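Local coordinates for protein cephalosporin acylase (Bacillus halodurans, PDB 2NLZ) that probably hydrolyses amide bonds, such as those of cephalosporin side chains, as an N-terminal nucleophile hydrolase of the gamma-glutamyltranspeptidase family, at residues N86-A91 with P268-G273; F183-P188 with E197-Q202. The protein carries 1 engineered substitution. One frame throughout, in Å; residues are numbered along the deposited sequence.

Contact 1 of 2, residues N86-A91 with P268-G273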
loop_
_atom_site.group_PDB
_atom_site.type_symbol
_atom_site.label_atom_id
_atom_site.label_comp_id
_atom_site.label_asym_id
_atom_site.label_seq_id
_atom_site.Cartn_x
_atom_site.Cartn_y
_atom_site.Cartn_z
ATOM N N ASN D 86 -12.252 38.868 -16.541
ATOM C CA ASN D 86 -13.534 38.403 -16.036
ATOM C C ASN D 86 -14.482 38.182 -17.190
ATOM O O ASN D 86 -15.220 39.083 -17.581
ATOM C CB ASN D 86 -14.143 39.396 -15.036
ATOM C CG ASN D 86 -15.308 38.807 -14.256
ATOM O OD1 ASN D 86 -16.097 38.036 -14.794
ATOM N ND2 ASN D 86 -15.415 39.167 -12.971
ATOM N N GLY D 87 -14.473 36.974 -17.729
ATOM C CA GLY D 87 -15.376 36.655 -18.806
ATOM C C GLY D 87 -16.685 36.078 -18.323
ATOM O O GLY D 87 -17.257 35.227 -18.989
ATOM N N SER D 88 -17.157 36.528 -17.164
ATOM C CA SER D 88 -18.424 36.060 -16.613
ATOM C C SER D 88 -19.550 36.961 -17.067
ATOM O O SER D 88 -19.505 38.172 -16.861
ATOM C CB SER D 88 -18.373 36.042 -15.092
ATOM O OG SER D 88 -19.647 35.809 -14.535
ATOM N N GLY D 89 -20.561 36.367 -17.682
ATOM C CA GLY D 89 -21.700 37.130 -18.158
ATOM C C GLY D 89 -22.740 37.380 -17.089
ATOM O O GLY D 89 -22.843 36.628 -16.119
ATOM N N ARG D 90 -23.518 38.441 -17.267
ATOM C CA ARG D 90 -24.528 38.805 -16.283
ATOM C C ARG D 90 -25.891 38.173 -16.588
ATOM O O ARG D 90 -26.084 37.591 -17.660
ATOM C CB ARG D 90 -24.604 40.333 -16.113
ATOM C CG ARG D 90 -24.674 41.153 -17.410
ATOM C CD ARG D 90 -23.800 42.409 -17.334
ATOM N NE ARG D 90 -23.631 42.905 -15.970
ATOM C CZ ARG D 90 -22.576 43.586 -15.520
ATOM N NH1 ARG D 90 -22.538 43.974 -14.254
ATOM N NH2 ARG D 90 -21.550 43.874 -16.313
ATOM N N ALA D 91 -26.810 38.271 -15.625
ATOM C CA ALA D 91 -28.156 37.720 -15.734
ATOM C C ALA D 91 -28.968 38.532 -16.715
ATOM O O ALA D 91 -28.736 39.735 -16.854
ATOM C CB ALA D 91 -28.837 37.737 -14.379
ATOM N N PRO D 268 -10.617 38.617 -8.477
ATOM C CA PRO D 268 -11.474 39.246 -7.464
ATOM C C PRO D 268 -12.948 38.863 -7.599
ATOM O O PRO D 268 -13.347 38.366 -8.646
ATOM C CB PRO D 268 -11.298 40.743 -7.747
ATOM C CG PRO D 268 -10.923 40.803 -9.154
ATOM C CD PRO D 268 -10.020 39.630 -9.360
ATOM N N PRO D 269 -13.743 39.078 -6.532
ATOM C CA PRO D 269 -15.180 38.844 -6.451
ATOM C C PRO D 269 -16.020 39.056 -7.703
ATOM O O PRO D 269 -15.634 39.781 -8.627
ATOM C CB PRO D 269 -15.600 39.785 -5.341
ATOM C CG PRO D 269 -14.499 39.635 -4.379
ATOM C CD PRO D 269 -13.240 39.544 -5.224
ATOM N N ASN D 270 -17.216 38.478 -7.630
ATOM C CA ASN D 270 -17.855 37.760 -8.718
ATOM C C ASN D 270 -17.306 36.320 -8.567
ATOM O O ASN D 270 -18.036 35.423 -8.167
ATOM C CB ASN D 270 -17.560 38.392 -10.088
ATOM C CG ASN D 270 -18.446 37.841 -11.216
ATOM O OD1 ASN D 270 -18.192 38.116 -12.387
ATOM N ND2 ASN D 270 -19.477 37.068 -10.871
ATOM N N GLY D 271 -16.006 36.131 -8.801
ATOM C CA GLY D 271 -15.346 34.831 -8.614
ATOM C C GLY D 271 -15.050 34.520 -7.160
ATOM O O GLY D 271 -14.866 35.431 -6.346
ATOM N N GLN D 272 -14.986 33.226 -6.837
ATOM C CA GLN D 272 -14.897 32.765 -5.441
ATOM C C GLN D 272 -13.471 32.504 -4.938
ATOM O O GLN D 272 -13.286 31.950 -3.845
ATOM C CB GLN D 272 -15.784 31.525 -5.207
ATOM C CG GLN D 272 -15.251 30.213 -5.804
ATOM C CD GLN D 272 -15.924 28.979 -5.238
ATOM O OE1 GLN D 272 -16.150 28.010 -5.950
ATOM N NE2 GLN D 272 -16.226 29.000 -3.949
ATOM N N GLY D 273 -12.473 32.918 -5.720
ATOM C CA GLY D 273 -11.066 32.716 -5.369
ATOM C C GLY D 273 -10.688 33.304 -4.025
ATOM O O GLY D 273 -9.779 32.822 -3.351
#

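Contact 2 of 2, residues F183-P188 with E197-Q202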
loop_
_atom_site.group_PDB
_atom_site.type_symbol
_atom_site.label_atom_id
_atom_site.label_comp_id
_atom_site.label_asym_id
_atom_site.label_seq_id
_atom_site.Cartn_x
_atom_site.Cartn_y
_atom_site.Cartn_z
ATOM N N PHE D 183 -30.411 16.472 -27.437
ATOM C CA PHE D 183 -30.428 15.088 -27.876
ATOM C C PHE D 183 -29.996 14.957 -29.334
ATOM O O PHE D 183 -29.374 13.971 -29.702
ATOM C CB PHE D 183 -31.815 14.467 -27.677
ATOM C CG PHE D 183 -32.189 14.261 -26.233
ATOM C CD1 PHE D 183 -31.726 13.155 -25.534
ATOM C CD2 PHE D 183 -33.007 15.167 -25.577
ATOM C CE1 PHE D 183 -32.064 12.967 -24.204
ATOM C CE2 PHE D 183 -33.354 14.985 -24.249
ATOM C CZ PHE D 183 -32.881 13.882 -23.561
ATOM N N ASP D 184 -30.324 15.945 -30.162
ATOM C CA ASP D 184 -29.936 15.909 -31.571
ATOM C C ASP D 184 -28.426 16.097 -31.742
ATOM O O ASP D 184 -27.810 15.457 -32.600
ATOM C CB ASP D 184 -30.701 16.965 -32.374
ATOM C CG ASP D 184 -32.181 16.655 -32.487
ATOM O OD1 ASP D 184 -32.579 15.483 -32.303
ATOM O OD2 ASP D 184 -32.947 17.595 -32.770
ATOM N N THR D 185 -27.849 16.962 -30.904
ATOM C CA THR D 185 -26.431 17.307 -30.939
ATOM C C THR D 185 -25.533 16.302 -30.207
ATOM O O THR D 185 -24.524 15.866 -30.752
ATOM C CB THR D 185 -26.203 18.696 -30.321
ATOM O OG1 THR D 185 -27.008 19.653 -31.010
ATOM C CG2 THR D 185 -24.735 19.110 -30.386
ATOM N N PHE D 186 -25.899 15.946 -28.977
ATOM C CA PHE D 186 -25.013 15.155 -28.116
ATOM C C PHE D 186 -25.383 13.680 -28.003
ATOM O O PHE D 186 -24.599 12.879 -27.485
ATOM C CB PHE D 186 -24.926 15.780 -26.725
ATOM C CG PHE D 186 -24.368 17.159 -26.727
ATOM C CD1 PHE D 186 -23.083 17.393 -27.179
ATOM C CD2 PHE D 186 -25.125 18.225 -26.284
ATOM C CE1 PHE D 186 -22.557 18.664 -27.180
ATOM C CE2 PHE D 186 -24.613 19.508 -26.287
ATOM C CZ PHE D 186 -23.328 19.728 -26.736
ATOM N N ALA D 187 -26.575 13.325 -28.475
ATOM C CA ALA D 187 -26.977 11.923 -28.556
ATOM C C ALA D 187 -27.575 11.588 -29.925
ATOM O O ALA D 187 -28.743 11.214 -30.010
ATOM C CB ALA D 187 -27.958 11.604 -27.457
ATOM N N PRO D 188 -26.769 11.701 -31.001
ATOM C CA PRO D 188 -27.368 11.646 -32.334
ATOM C C PRO D 188 -27.839 10.255 -32.740
ATOM O O PRO D 188 -28.702 10.133 -33.605
ATOM C CB PRO D 188 -26.238 12.127 -33.250
ATOM C CG PRO D 188 -25.002 11.821 -32.525
ATOM C CD PRO D 188 -25.304 11.861 -31.061
ATOM N N GLU D 197 -16.222 5.128 -30.189
ATOM C CA GLU D 197 -17.145 5.636 -31.190
ATOM C C GLU D 197 -16.774 7.083 -31.504
ATOM O O GLU D 197 -16.466 7.852 -30.608
ATOM C CB GLU D 197 -18.582 5.527 -30.675
ATOM C CG GLU D 197 -19.668 5.595 -31.740
ATOM C CD GLU D 197 -21.069 5.607 -31.140
ATOM O OE1 GLU D 197 -21.979 6.225 -31.740
ATOM O OE2 GLU D 197 -21.261 4.998 -30.068
ATOM N N VAL D 198 -16.762 7.438 -32.784
ATOM C CA VAL D 198 -16.465 8.803 -33.189
ATOM C C VAL D 198 -17.703 9.679 -33.061
ATOM O O VAL D 198 -18.794 9.311 -33.508
ATOM C CB VAL D 198 -15.936 8.864 -34.631
ATOM C CG1 VAL D 198 -15.938 10.290 -35.150
ATOM C CG2 VAL D 198 -14.539 8.285 -34.705
ATOM N N TRP D 199 -17.535 10.831 -32.429
ATOM C CA TRP D 199 -18.607 11.805 -32.352
ATOM C C TRP D 199 -18.143 13.065 -33.051
ATOM O O TRP D 199 -16.973 13.436 -32.958
ATOM C CB TRP D 199 -18.976 12.090 -30.898
ATOM C CG TRP D 199 -20.002 13.155 -30.737
ATOM C CD1 TRP D 199 -21.352 13.003 -30.811
ATOM C CD2 TRP D 199 -19.767 14.548 -30.477
ATOM N NE1 TRP D 199 -21.975 14.211 -30.611
ATOM C CE2 TRP D 199 -21.026 15.176 -30.401
ATOM C CE3 TRP D 199 -18.618 15.321 -30.297
ATOM C CZ2 TRP D 199 -21.168 16.546 -30.153
ATOM C CZ3 TRP D 199 -18.760 16.679 -30.050
ATOM C CH2 TRP D 199 -20.027 17.277 -29.980
ATOM N N ARG D 200 -19.065 13.706 -33.759
ATOM C CA ARG D 200 -18.778 14.940 -34.460
ATOM C C ARG D 200 -19.953 15.880 -34.323
ATOM O O ARG D 200 -21.046 15.468 -33.951
ATOM C CB ARG D 200 -18.484 14.668 -35.935
ATOM C CG ARG D 200 -19.494 13.747 -36.618
ATOM C CD ARG D 200 -19.134 13.491 -38.080
ATOM N NE ARG D 200 -19.144 14.717 -38.876
ATOM C CZ ARG D 200 -20.223 15.230 -39.461
ATOM N NH1 ARG D 200 -21.402 14.631 -39.344
ATOM N NH2 ARG D 200 -20.123 16.350 -40.163
ATOM N N SER D 201 -19.720 17.146 -34.620
ATOM C CA SER D 201 -20.774 18.125 -34.604
ATOM C C SER D 201 -20.487 19.230 -35.614
ATOM O O SER D 201 -19.614 20.083 -35.392
ATOM C CB SER D 201 -20.936 18.695 -33.207
ATOM O OG SER D 201 -21.982 19.638 -33.187
ATOM N N GLN D 202 -21.219 19.189 -36.731
ATOM C CA GLN D 202 -21.145 20.232 -37.751
ATOM C C GLN D 202 -21.578 21.571 -37.180
ATOM O O GLN D 202 -21.066 22.613 -37.580
ATOM C CB GLN D 202 -21.998 19.891 -38.977
ATOM C CG GLN D 202 -21.201 19.528 -40.226
ATOM C CD GLN D 202 -20.320 20.669 -40.755
ATOM O OE1 GLN D 202 -20.546 21.849 -40.457
ATOM N NE2 GLN D 202 -19.316 20.314 -41.555
HETATM O O HOH W 1 -23.830 16.459 -33.445
#

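Contact 1 of 2, residues N86-A91 with P268-G273
The carboxamides of Asn86 and Asn270 meet with their planes only 19° apart. Asn270 OD1 lies close to the plane of the Asn86 amide, while Asn86 ND2 is tilted slightly from the Asn270 carbonyl plane. Asn86 ND2 donates to Asn270 OD1 at 3.0 Å, through a somewhat bent bond with an N-H...O angle of 146°. At the other end of the Asn86 amide, OD1 accepts from Ser88 N at 3.0 Å, in the carbonyl plane. This is an Asx turn, closing just where strand 81-87 gives way to loop. The two side-chain oxygens, Asn86 OD1 and Asn270 OD1, lie 3.2 Å apart without bonding, both being acceptors, and the ND2 end of Asn86 carries the link. Ser88 lies beside the oxygen that Asn86 ND2 reaches, its CB 3.4 Å from Asn270 OD1. Asn86 holds CG anti to the backbone N (chi1 -167°) and Asn270 takes the same rotation, which carries each amide toward the other segment. The contact thus joins the end of a central strand of the Ntn-hydrolase core to the loop between strand 262-266 and helix 274-283. Surrounding elements fix each side: the backbone of Asn86 pairs with Glu250 on the neighbouring strand, that of Asn270 bonds with His419, and Ser88 packs on Phe73. A buried carboxamide is here oriented without charge: the Asx turn fixes which end of Asn86 is the acceptor, leaving its N-H end to satisfy the side-chain oxygen OD1 of Asn270.

Contact 2 of 2, residues F183-P188 with E197-Q202
Trp199 reaches from strand 198-199, half of a two-stranded antiparallel sheet with strand 153-154, to Thr185, Phe186 and Pro188 around helix 180-186. From CB, the side chain leaves with CG anti to the backbone N (chi1 176°), which aims the indole at the helix. CD1 comes first, 4.1 Å from Pro188 CD, which lies at the ring edge. Next, NE1 donates to Thr185 O at 3.0 Å; the oxygen lies in the indole plane, and the N-H in turn lies in the carbonyl plane. Farther out, CZ2 packs 3.6 Å from Phe186 CD1, and CH2 reaches Phe186 CE1. These two rings are nearly parallel, at 22°, but slid apart so that they barely overlap. The Thr185 methyl CG2 sits over the centre of the Phe186 ring, 3.8 Å above its plane, while OG1 is bonded to Pro181 O. Trp163 meets Trp199 edge-to-face and donates to Phe186 O. A phenylalanine in place of Trp199 would probably leave Thr185 O without its indole donor and open a gap beside Phe186. Thr185 O also accepts from a water, at 2.8 Å, that donates its other hydrogen to Arg200 O.

The two contacts share no helix or strand and do not touch: their centres are 31 Å apart and their nearest atoms about 18 Å. Along the chain, contact 2 is nested inside the long excursion that contact 1 closes. Contact 1 is wholly buried nearer the middle of the molecule, joins segments 177 residues apart, and relies on neutral side-chain amides. Contact 2 lies farther out yet is still largely buried, brings together neighbours in sequence, and combines aromatic packing with a backbone carbonyl as acceptor; one flank, Val198, packs on Lys22 of a second subunit. Here, then, paired amides serve the deeper junction, while rings and one bridging water serve the more peripheral one.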